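Glutaredoxin 2 (PDB 3IR4) binds glutathione and probably catalyses glutathione-dependent thiol-disulfide exchange, with a thioredoxin-like domain joined to a helical domain of the glutathione S-transferase type. Local coordinates at residues L31-E39 / D114-F125. Sequence-based numbering, arbitrary orientation.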
ATOM      1  N   LEU A  31      14.420   5.398   1.358  1.00  4.07           N
ATOM      2  CA  LEU A  31      13.628   4.345   1.950  1.00  4.21           C
ATOM      3  C   LEU A  31      14.471   3.469   2.866  1.00  4.07           C
ATOM      4  O   LEU A  31      15.610   3.152   2.548  1.00  6.40           O
ATOM      5  CB  LEU A  31      13.035   3.474   0.873  1.00  4.81           C
ATOM      6  CG  LEU A  31      12.155   4.180  -0.171  1.00  4.38           C
ATOM      7  CD1 LEU A  31      11.691   3.171  -1.229  1.00  7.45           C
ATOM      8  CD2 LEU A  31      10.978   4.912   0.473  1.00  6.29           C
ATOM      9  N   ASN A  32      13.901   3.101   4.000  1.00  4.04           N
ATOM     10  CA  ASN A  32      14.577   2.214   4.947  1.00  4.63           C
ATOM     11  C   ASN A  32      13.579   1.173   5.399  1.00  4.73           C
ATOM     12  O   ASN A  32      12.643   1.480   6.136  1.00  4.87           O
ATOM     13  CB  ASN A  32      15.051   3.006   6.161  1.00  6.10           C
ATOM     14  CG  ASN A  32      16.203   3.895   5.850  1.00  8.97           C
ATOM     15  OD1 ASN A  32      17.330   3.491   6.018  1.00 14.89           O
ATOM     16  ND2 ASN A  32      15.933   5.140   5.470  1.00 10.26           N
ATOM     17  N   VAL A  33      13.737  -0.060   4.930  1.00  4.55           N
ATOM     18  CA  VAL A  33      12.825  -1.114   5.308  1.00  5.04           C
ATOM     19  C   VAL A  33      13.293  -1.716   6.620  1.00  5.45           C
ATOM     20  O   VAL A  33      14.444  -2.144   6.731  1.00  7.81           O
ATOM     21  CB  VAL A  33      12.772  -2.216   4.239  1.00  6.11           C
ATOM     22  CG1 VAL A  33      11.803  -3.300   4.716  1.00  7.34           C
ATOM     23  CG2 VAL A  33      12.330  -1.681   2.893  1.00  7.16           C
ATOM     24  N   LEU A  34      12.435  -1.698   7.616  1.00  5.07           N
ATOM     25  CA  LEU A  34      12.709  -2.287   8.907  1.00  5.53           C
ATOM     26  C   LEU A  34      12.295  -3.742   8.954  1.00  5.25           C
ATOM     27  O   LEU A  34      11.333  -4.136   8.317  1.00  5.43           O
ATOM     28  CB  LEU A  34      11.935  -1.517   9.977  1.00  6.30           C
ATOM     29  CG  LEU A  34      12.322  -0.056  10.159  1.00  7.89           C
ATOM     30  CD1 LEU A  34      11.404   0.621  11.180  1.00 10.36           C
ATOM     31  CD2 LEU A  34      13.796   0.037  10.566  1.00 12.33           C
ATOM     32  N   GLN A  35      13.025  -4.541   9.719  1.00  5.15           N
ATOM     33  CA  GLN A  35      12.592  -5.918   9.964  1.00  5.57           C
ATOM     34  C   GLN A  35      11.239  -5.919  10.658  1.00  5.09           C
ATOM     35  O   GLN A  35      10.979  -5.109  11.545  1.00  5.22           O
ATOM     36  CB  GLN A  35      13.593  -6.714  10.803  1.00  6.26           C
ATOM     37  CG  GLN A  35      14.918  -6.926  10.109  1.00  8.31           C
ATOM     38  CD  GLN A  35      14.741  -7.687   8.803  1.00 11.68           C
ATOM     39  OE1 GLN A  35      14.851  -7.112   7.713  1.00 14.40           O
ATOM     40  NE2 GLN A  35      14.383  -8.965   8.917  1.00 10.95           N
ATOM     41  N   ASN A  36      10.378  -6.869  10.272  1.00  4.41           N
ATOM     42  CA  ASN A  36       9.024  -6.860  10.802  1.00  5.25           C
ATOM     43  C   ASN A  36       8.937  -7.097  12.301  1.00  5.87           C
ATOM     44  O   ASN A  36       7.966  -6.671  12.922  1.00  7.36           O
ATOM     45  CB  ASN A  36       8.158  -7.860  10.053  1.00  5.37           C
ATOM     46  CG  ASN A  36       6.667  -7.611  10.233  1.00  5.89           C
ATOM     47  OD1 ASN A  36       5.968  -8.440  10.831  1.00  7.57           O
ATOM     48  ND2 ASN A  36       6.161  -6.480   9.727  1.00  7.73           N
ATOM     49  N   ASP A  37       9.948  -7.752  12.877  1.00  6.03           N
ATOM     50  CA  ASP A  37      10.004  -7.996  14.318  1.00  7.04           C
ATOM     51  C   ASP A  37      10.800  -6.945  15.094  1.00  7.16           C
ATOM     52  O   ASP A  37      11.001  -7.103  16.287  1.00  8.65           O
ATOM     53  CB  ASP A  37      10.552  -9.411  14.609  1.00  7.34           C
ATOM     54  CG  ASP A  37      11.978  -9.648  14.105  1.00  8.09           C
ATOM     55  OD1 ASP A  37      12.620 -10.657  14.536  1.00 10.69           O
ATOM     56  OD2 ASP A  37      12.469  -8.859  13.273  1.00  7.68           O
ATOM     57  N   ASP A  38      11.202  -5.857  14.437  1.00  6.28           N
ATOM     58  CA  ASP A  38      12.020  -4.845  15.102  1.00  6.61           C
ATOM     59  C   ASP A  38      11.158  -3.840  15.839  1.00  6.84           C
ATOM     60  O   ASP A  38      10.589  -2.941  15.252  1.00  7.32           O
ATOM     61  CB  ASP A  38      12.917  -4.150  14.076  1.00  6.66           C
ATOM     62  CG  ASP A  38      13.783  -3.049  14.665  1.00  7.83           C
ATOM     63  OD1 ASP A  38      13.725  -2.803  15.882  1.00  8.29           O
ATOM     64  OD2 ASP A  38      14.519  -2.454  13.858  1.00  9.75           O
ATOM     65  N   GLU A  39      11.031  -4.031  17.145  1.00  6.95           N
ATOM     66  CA  GLU A  39      10.296  -3.110  17.995  1.00  8.04           C
ATOM     67  C   GLU A  39      11.141  -1.892  18.372  1.00  7.81           C
ATOM     68  O   GLU A  39      10.644  -0.762  18.402  1.00  7.70           O
ATOM     69  CB  GLU A  39       9.848  -3.840  19.266  1.00  9.13           C
ATOM     70  CG  GLU A  39       9.038  -2.965  20.213  1.00 12.05           C
ATOM     71  CD  GLU A  39       8.551  -3.677  21.467  1.00 16.09           C
ATOM     72  OE1 GLU A  39       7.846  -3.034  22.262  1.00 20.12           O
ATOM     73  OE2 GLU A  39       8.854  -4.871  21.657  1.00 22.29           O
ATOM     74  N   ASP A 114      11.565  -7.351   2.006  1.00  5.58           N
ATOM     75  CA  ASP A 114      12.754  -7.183   2.835  1.00  5.98           C
ATOM     76  C   ASP A 114      12.493  -7.260   4.329  1.00  5.37           C
ATOM     77  O   ASP A 114      13.349  -7.721   5.076  1.00  5.49           O
ATOM     78  CB  ASP A 114      13.469  -5.869   2.492  1.00  6.70           C
ATOM     79  CG  ASP A 114      14.224  -5.897   1.203  1.00 10.07           C
ATOM     80  OD1 ASP A 114      14.287  -6.945   0.518  1.00 13.14           O
ATOM     81  OD2 ASP A 114      14.746  -4.819   0.857  1.00 13.04           O
ATOM     82  N   GLU A 115      11.315  -6.838   4.775  1.00  4.53           N
ATOM     83  CA  GLU A 115      10.977  -6.878   6.192  1.00  4.64           C
ATOM     84  C   GLU A 115      10.858  -8.281   6.745  1.00  4.23           C
ATOM     85  O   GLU A 115      10.788  -8.459   7.965  1.00  4.76           O
ATOM     86  CB  GLU A 115       9.706  -6.082   6.507  1.00  4.37           C
ATOM     87  CG  GLU A 115       8.438  -6.536   5.840  1.00  5.15           C
ATOM     88  CD  GLU A 115       8.162  -5.932   4.474  1.00  4.26           C
ATOM     89  OE1 GLU A 115       9.112  -5.395   3.840  1.00  4.92           O
ATOM     90  OE2 GLU A 115       6.994  -6.009   4.030  1.00  6.06           O
ATOM     91  N   PHE A 116      10.791  -9.267   5.855  1.00  4.32           N
ATOM     92  CA  PHE A 116      10.688 -10.677   6.261  1.00  4.58           C
ATOM     93  C   PHE A 116      11.969 -11.416   5.937  1.00  4.73           C
ATOM     94  O   PHE A 116      11.975 -12.627   5.842  1.00  5.65           O
ATOM     95  CB  PHE A 116       9.535 -11.390   5.561  1.00  4.64           C
ATOM     96  CG  PHE A 116       8.186 -10.715   5.714  1.00  4.72           C
ATOM     97  CD1 PHE A 116       7.756 -10.231   6.940  1.00  5.05           C
ATOM     98  CD2 PHE A 116       7.319 -10.642   4.639  1.00  5.83           C
ATOM     99  CE1 PHE A 116       6.507  -9.633   7.090  1.00  5.50           C
ATOM    100  CE2 PHE A 116       6.069 -10.026   4.766  1.00  6.61           C
ATOM    101  CZ  PHE A 116       5.666  -9.557   5.991  1.00  5.93           C
ATOM    102  N   SER A 117      13.072 -10.710   5.752  1.00  5.46           N
ATOM    103  CA  SER A 117      14.293 -11.374   5.284  1.00  6.52           C
ATOM    104  C   SER A 117      14.856 -12.394   6.228  1.00  6.93           C
ATOM    105  O   SER A 117      15.448 -13.351   5.802  1.00  9.91           O
ATOM    106  CB  SER A 117      15.344 -10.369   4.864  1.00  7.42           C
ATOM    107  OG  SER A 117      15.714  -9.536   5.910  1.00  9.12           O
ATOM    108  N   THR A 118      14.669 -12.199   7.512  1.00  7.15           N
ATOM    109  CA  THR A 118      15.154 -13.176   8.489  1.00  8.25           C
ATOM    110  C   THR A 118      14.019 -14.159   8.797  1.00  7.71           C
ATOM    111  O   THR A 118      12.837 -13.792   8.820  1.00  8.51           O
ATOM    112  CB  THR A 118      15.613 -12.542   9.808  1.00  9.88           C
ATOM    113  OG1 THR A 118      14.498 -11.906  10.447  1.00 13.46           O
ATOM    114  CG2 THR A 118      16.760 -11.550   9.578  1.00 13.03           C
ATOM    115  N   PRO A 119      14.380 -15.432   9.064  1.00  7.40           N
ATOM    116  CA  PRO A 119      13.362 -16.351   9.518  1.00  7.50           C
ATOM    117  C   PRO A 119      12.571 -15.839  10.729  1.00  5.73           C
ATOM    118  O   PRO A 119      11.374 -16.058  10.816  1.00  6.09           O
ATOM    119  CB  PRO A 119      14.182 -17.607   9.861  1.00  7.60           C
ATOM    120  CG  PRO A 119      15.346 -17.550   8.898  1.00  8.77           C
ATOM    121  CD  PRO A 119      15.663 -16.109   8.765  1.00  8.50           C
ATOM    122  N   ALA A 120      13.238 -15.191  11.674  1.00  5.50           N
ATOM    123  CA  ALA A 120      12.548 -14.692  12.862  1.00  5.58           C
ATOM    124  C   ALA A 120      11.488 -13.652  12.502  1.00  5.25           C
ATOM    125  O   ALA A 120      10.403 -13.653  13.063  1.00  5.66           O
ATOM    126  CB  ALA A 120      13.530 -14.122  13.875  1.00  7.52           C
ATOM    127  N   ALA A 121      11.811 -12.734  11.597  1.00  5.09           N
ATOM    128  CA  ALA A 121      10.871 -11.696  11.188  1.00  5.68           C
ATOM    129  C   ALA A 121       9.666 -12.268  10.481  1.00  5.03           C
ATOM    130  O   ALA A 121       8.539 -11.864  10.723  1.00  5.18           O
ATOM    131  CB  ALA A 121      11.551 -10.678  10.312  1.00  6.96           C
ATOM    132  N   ARG A 122       9.884 -13.272   9.637  1.00  5.00           N
ATOM    133  CA  ARG A 122       8.800 -13.896   8.914  1.00  4.49           C
ATOM    134  C   ARG A 122       7.881 -14.650   9.890  1.00  4.63           C
ATOM    135  O   ARG A 122       6.669 -14.545   9.800  1.00  5.44           O
ATOM    136  CB  ARG A 122       9.327 -14.810   7.834  1.00  4.59           C
ATOM    137  CG  ARG A 122       8.268 -15.291   6.893  1.00  4.81           C
ATOM    138  CD  ARG A 122       8.839 -16.133   5.743  1.00  3.91           C
ATOM    139  NE  ARG A 122       9.813 -15.419   4.923  1.00  4.69           N
ATOM    140  CZ  ARG A 122       9.494 -14.622   3.908  1.00  4.62           C
ATOM    141  NH1 ARG A 122       8.236 -14.427   3.541  1.00  5.44           N
ATOM    142  NH2 ARG A 122      10.460 -14.010   3.239  1.00  5.08           N
ATOM    143  N   GLN A 123       8.476 -15.389  10.837  1.00  4.99           N
ATOM    144  CA  GLN A 123       7.678 -16.106  11.819  1.00  5.30           C
ATOM    145  C   GLN A 123       6.844 -15.154  12.664  1.00  5.67           C
ATOM    146  O   GLN A 123       5.674 -15.435  13.009  1.00  6.12           O
ATOM    147  CB  GLN A 123       8.548 -16.980  12.710  1.00  7.09           C
ATOM    148  CG  GLN A 123       7.729 -17.742  13.757  1.00  9.94           C
ATOM    149  CD  GLN A 123       8.606 -18.512  14.692  1.00 15.40           C
ATOM    150  OE1 GLN A 123       8.793 -18.118  15.838  1.00 22.16           O
ATOM    151  NE2 GLN A 123       9.183 -19.578  14.206  1.00 17.52           N
ATOM    152  N   TYR A 124       7.454 -14.035  13.069  1.00  5.79           N
ATOM    153  CA  TYR A 124       6.770 -13.005  13.859  1.00  5.77           C
ATOM    154  C   TYR A 124       5.485 -12.550  13.157  1.00  5.11           C
ATOM    155  O   TYR A 124       4.422 -12.460  13.766  1.00  5.31           O
ATOM    156  CB  TYR A 124       7.712 -11.822  14.068  1.00  5.85           C
ATOM    157  CG  TYR A 124       7.098 -10.657  14.781  1.00  6.82           C
ATOM    158  CD1 TYR A 124       6.463  -9.649  14.064  1.00  8.24           C
ATOM    159  CD2 TYR A 124       7.213 -10.502  16.139  1.00 10.21           C
ATOM    160  CE1 TYR A 124       5.920  -8.546  14.685  1.00 12.21           C
ATOM    161  CE2 TYR A 124       6.637  -9.417  16.780  1.00 12.97           C
ATOM    162  CZ  TYR A 124       5.986  -8.437  16.037  1.00 12.25           C
ATOM    163  OH  TYR A 124       5.425  -7.296  16.595  1.00 19.15           O
ATOM    164  N   PHE A 125       5.589 -12.288  11.866  1.00  4.85           N
ATOM    165  CA  PHE A 125       4.439 -11.871  11.065  1.00  4.17           C
ATOM    166  C   PHE A 125       3.358 -12.938  11.007  1.00  4.83           C
ATOM    167  O   PHE A 125       2.179 -12.661  11.246  1.00  4.96           O
ATOM    168  CB  PHE A 125       4.920 -11.510   9.653  1.00  4.85           C
ATOM    169  CG  PHE A 125       3.815 -11.046   8.729  1.00  4.81           C
ATOM    170  CD1 PHE A 125       3.357  -9.736   8.777  1.00  5.52           C
ATOM    171  CD2 PHE A 125       3.236 -11.913   7.811  1.00  6.19           C
ATOM    172  CE1 PHE A 125       2.386  -9.301   7.917  1.00  7.51           C
ATOM    173  CE2 PHE A 125       2.236 -11.477   6.955  1.00  6.29           C
ATOM    174  CZ  PHE A 125       1.814 -10.174   7.016  1.00  6.39           C
TER
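Val-33, closing the edge strand 30-33 of the thioredoxin-like sheet, lays its CG1 methyl against Asp-114 CB (3.8 Å) and the carboxylate oxygen OE1 of Glu-115. With CG of Glu-115 held between its own backbone N and carbonyl carbon (chi1 61°) and the chain bent again at chi2, that carboxylate is carried past the valine, where OE1 accepts from Asp-10 N and OE2 pairs with His-11 ND1. Leu-34 turns its side chain to the other side, toward Tyr-7 and helix 40-46, and contributes its carbonyl O, which lies 3.1 Å from Glu-115 CB. Gln-35 opens a type I turn that runs to Asp-38; its bent side chain folds back over Ser-117 and Thr-118, where Thr-118 OG1 is the N-cap acceptor for Ala-121 N. Asn-36 N donates the hydrogen bond that crosses the contact, 2.8 Å to Glu-115 O and fairly straight at 157°. Asn-36 CG, anti to the backbone N (chi1 -162°), drives the amide between three aromatic side chains: CG meets the edge of Phe-116 at CE1 (3.7 Å), while OD1 rests against Phe-125 CB (3.5 Å) and the edge of the Tyr-124 ring. The amide plane stands steeply to all three rings. Asp-37 then lies over a face of Tyr-124, its CA 3.9 Å from the ring centroid in a CH-pi contact, and its carboxylate skirts the methyls of Ala-120 and Ala-121 at the start of helix 119-133. Between these segments one backbone hydrogen bond is thus set amid close packing on rings and methyls, and Glu-115 adds its own bonds to the thioredoxin-like domain. Tyr-124 touches the bound glutathione and hydrogen-bonds Lys-128 through OH, and Asn-36 O accepts from Lys-49, so the contact borders the glutathione pocket and probably helps to place both residues there.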